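Local atomic coordinates of Lmo2470 protein (Listeria monocytogenes EGD-e, PDB entry 5HL3), a protein that is an internalin with leucine-rich repeats that binds calcium, interacts with the host protein afadin and facilitates crossing of the basement membrane by the bacterium. Residues L313-N318 against N322-D327. Numbering follows the deposited sequence.
Sequences LPTTVN and NTITVD. With CA (calcium ion), chain G.
Thr-316 and Thr-325 exchange two nearly straight backbone hydrogen bonds, N of Thr-325 lying 2.8 Å from O of Thr-316, and form the middle of an antiparallel hairpin. Asn-318 and Thr-323 make the next hydrogen-bonded pair; here N of Thr-323 stands 3.2 Å from O of Asn-318, longer than the return bond, consistent with the G1 beta bulge in which both Asn-322 and Thr-323 face Asn-318. At the other end Asp-327 N donates to Pro-314 O; proline, lacking an N-H, can make only this half of the pair, which suits it to the strand's end.

The side chain of Asn-318 ties the strands together a second time. With CG beside its backbone N (chi1 -48°), the amide reaches across so that ND2 gives one hydrogen bond to Thr-323 OG1 and another to Thr-325 OG1, each 2.9 Å. The latter hydroxyl lies close to the amide plane, the former is tilted 16° from it. Asparagine suits the site by supplying two N-H groups to two threonines on one face, and Thr-325 OG1 is also hydrogen-bonded to Thr-281 OG1 on strand 280-283. A water donates to Thr-325 O (3.0 Å).

The reverse face carries Thr-315, Val-317, Ile-324 and Val-326: Thr-315 CG2 touches Ile-324 CG2 at 3.8 Å. Beta-branched threonine, isoleucine and valine suit the extended backbone of a strand. Leu-313 points toward the partner strand and, its side chain crossing that of Val-326 at about a right angle, lays CD1 on Val-326 CG1 at 3.5 Å.

At the turn, Asn-322 OD1 binds calcium at 2.3 Å; among its other ligands are four waters and Glu-319 O. The hairpin lies in a mixed sheet between strands 301-306 and 280-283, with Val-317 and Asn-322 against Phe-288 of helix 285-292.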
loop_
_atom_site.group_PDB
_atom_site.type_symbol
_atom_site.label_atom_id
_atom_site.label_comp_id
_atom_site.label_asym_id
_atom_site.label_seq_id
_atom_site.Cartn_x
_atom_site.Cartn_y
_atom_site.Cartn_z
ATOM N N LEU A 313 -16.995 -7.518 34.087
ATOM C CA LEU A 313 -18.342 -8.059 34.285
ATOM C C LEU A 313 -18.407 -9.521 33.821
ATOM O O LEU A 313 -17.747 -9.873 32.848
ATOM C CB LEU A 313 -19.363 -7.243 33.484
ATOM C CG LEU A 313 -19.534 -5.783 33.913
ATOM C CD1 LEU A 313 -20.443 -5.058 32.918
ATOM C CD2 LEU A 313 -20.065 -5.713 35.330
ATOM N N PRO A 314 -19.221 -10.355 34.513
ATOM C CA PRO A 314 -19.396 -11.730 34.029
ATOM C C PRO A 314 -19.966 -11.709 32.630
ATOM O O PRO A 314 -20.873 -10.934 32.342
ATOM C CB PRO A 314 -20.398 -12.329 35.006
ATOM C CG PRO A 314 -20.224 -11.535 36.248
ATOM C CD PRO A 314 -19.935 -10.135 35.779
ATOM N N THR A 315 -19.453 -12.574 31.785
ATOM C CA THR A 315 -19.762 -12.561 30.373
ATOM C C THR A 315 -19.904 -14.001 29.920
ATOM O O THR A 315 -19.047 -14.817 30.232
ATOM C CB THR A 315 -18.644 -11.775 29.646
ATOM O OG1 THR A 315 -18.641 -10.420 30.156
ATOM C CG2 THR A 315 -18.872 -11.713 28.174
ATOM N N THR A 316 -20.983 -14.316 29.205
ATOM C CA THR A 316 -21.241 -15.672 28.729
ATOM C C THR A 316 -21.553 -15.686 27.245
ATOM O O THR A 316 -22.227 -14.804 26.736
ATOM C CB THR A 316 -22.421 -16.316 29.484
ATOM O OG1 THR A 316 -23.552 -15.440 29.451
ATOM C CG2 THR A 316 -22.045 -16.596 30.936
ATOM N N VAL A 317 -21.054 -16.710 26.563
ATOM C CA VAL A 317 -21.286 -16.905 25.147
ATOM C C VAL A 317 -22.467 -17.860 25.018
ATOM O O VAL A 317 -22.458 -18.945 25.631
ATOM C CB VAL A 317 -20.077 -17.552 24.467
ATOM C CG1 VAL A 317 -20.375 -17.819 23.001
ATOM C CG2 VAL A 317 -18.839 -16.678 24.619
ATOM N N ASN A 318 -23.459 -17.468 24.228
ATOM C CA ASN A 318 -24.651 -18.252 23.955
ATOM C C ASN A 318 -24.442 -18.838 22.559
ATOM O O ASN A 318 -24.730 -18.202 21.549
ATOM C CB ASN A 318 -25.895 -17.359 24.053
ATOM C CG ASN A 318 -25.906 -16.485 25.332
ATOM O OD1 ASN A 318 -25.829 -17.014 26.458
ATOM N ND2 ASN A 318 -25.986 -15.143 25.164
ATOM N N ASN A 322 -26.018 -17.646 18.911
ATOM C CA ASN A 322 -24.919 -16.781 18.494
ATOM C C ASN A 322 -25.022 -15.363 19.070
ATOM O O ASN A 322 -25.065 -14.374 18.345
ATOM C CB ASN A 322 -24.760 -16.745 16.957
ATOM C CG ASN A 322 -24.153 -18.025 16.393
ATOM O OD1 ASN A 322 -24.097 -19.057 17.054
ATOM N ND2 ASN A 322 -23.679 -17.942 15.162
ATOM N N THR A 323 -25.078 -15.288 20.392
ATOM C CA THR A 323 -25.081 -13.979 21.062
ATOM C C THR A 323 -24.129 -14.086 22.249
ATOM O O THR A 323 -23.659 -15.172 22.605
ATOM C CB THR A 323 -26.482 -13.569 21.573
ATOM O OG1 THR A 323 -26.933 -14.516 22.517
ATOM C CG2 THR A 323 -27.524 -13.472 20.450
ATOM N N ILE A 324 -23.834 -12.933 22.845
ATOM C CA ILE A 324 -22.973 -12.826 24.015
ATOM C C ILE A 324 -23.715 -11.987 25.044
ATOM O O ILE A 324 -24.259 -10.940 24.699
ATOM C CB ILE A 324 -21.615 -12.185 23.676
ATOM C CG1 ILE A 324 -20.857 -13.047 22.672
ATOM C CG2 ILE A 324 -20.790 -11.963 24.938
ATOM C CD1 ILE A 324 -19.607 -12.395 22.097
ATOM N N THR A 325 -23.724 -12.428 26.303
ATOM C CA THR A 325 -24.439 -11.702 27.361
ATOM C C THR A 325 -23.473 -11.199 28.412
ATOM O O THR A 325 -22.653 -11.966 28.907
ATOM C CB THR A 325 -25.514 -12.588 28.018
ATOM O OG1 THR A 325 -26.490 -12.931 27.018
ATOM C CG2 THR A 325 -26.195 -11.880 29.155
ATOM N N VAL A 326 -23.547 -9.903 28.717
ATOM C CA VAL A 326 -22.760 -9.291 29.776
ATOM C C VAL A 326 -23.686 -9.032 30.946
ATOM O O VAL A 326 -24.779 -8.489 30.786
ATOM C CB VAL A 326 -22.116 -7.985 29.299
ATOM C CG1 VAL A 326 -21.254 -7.369 30.399
ATOM C CG2 VAL A 326 -21.297 -8.250 28.068
ATOM N N ASP A 327 -23.276 -9.489 32.119
ATOM C CA ASP A 327 -24.116 -9.352 33.299
ATOM C C ASP A 327 -24.001 -7.958 33.909
ATOM O O ASP A 327 -23.177 -7.716 34.793
ATOM C CB ASP A 327 -23.797 -10.421 34.334
ATOM C CG ASP A 327 -24.739 -10.384 35.509
ATOM O OD1 ASP A 327 -25.673 -9.555 35.518
ATOM O OD2 ASP A 327 -24.569 -11.201 36.436
HETATM CA CA CA G . -23.291 -21.217 17.141
HETATM O O HOH W 1 -23.409 -13.214 31.583
HETATM O O HOH W 2 -25.355 -21.546 16.199
HETATM O O HOH W 3 -22.776 -22.960 15.197
HETATM O O HOH W 4 -23.292 -23.545 17.957
HETATM O O HOH W 5 -21.431 -20.482 15.977
#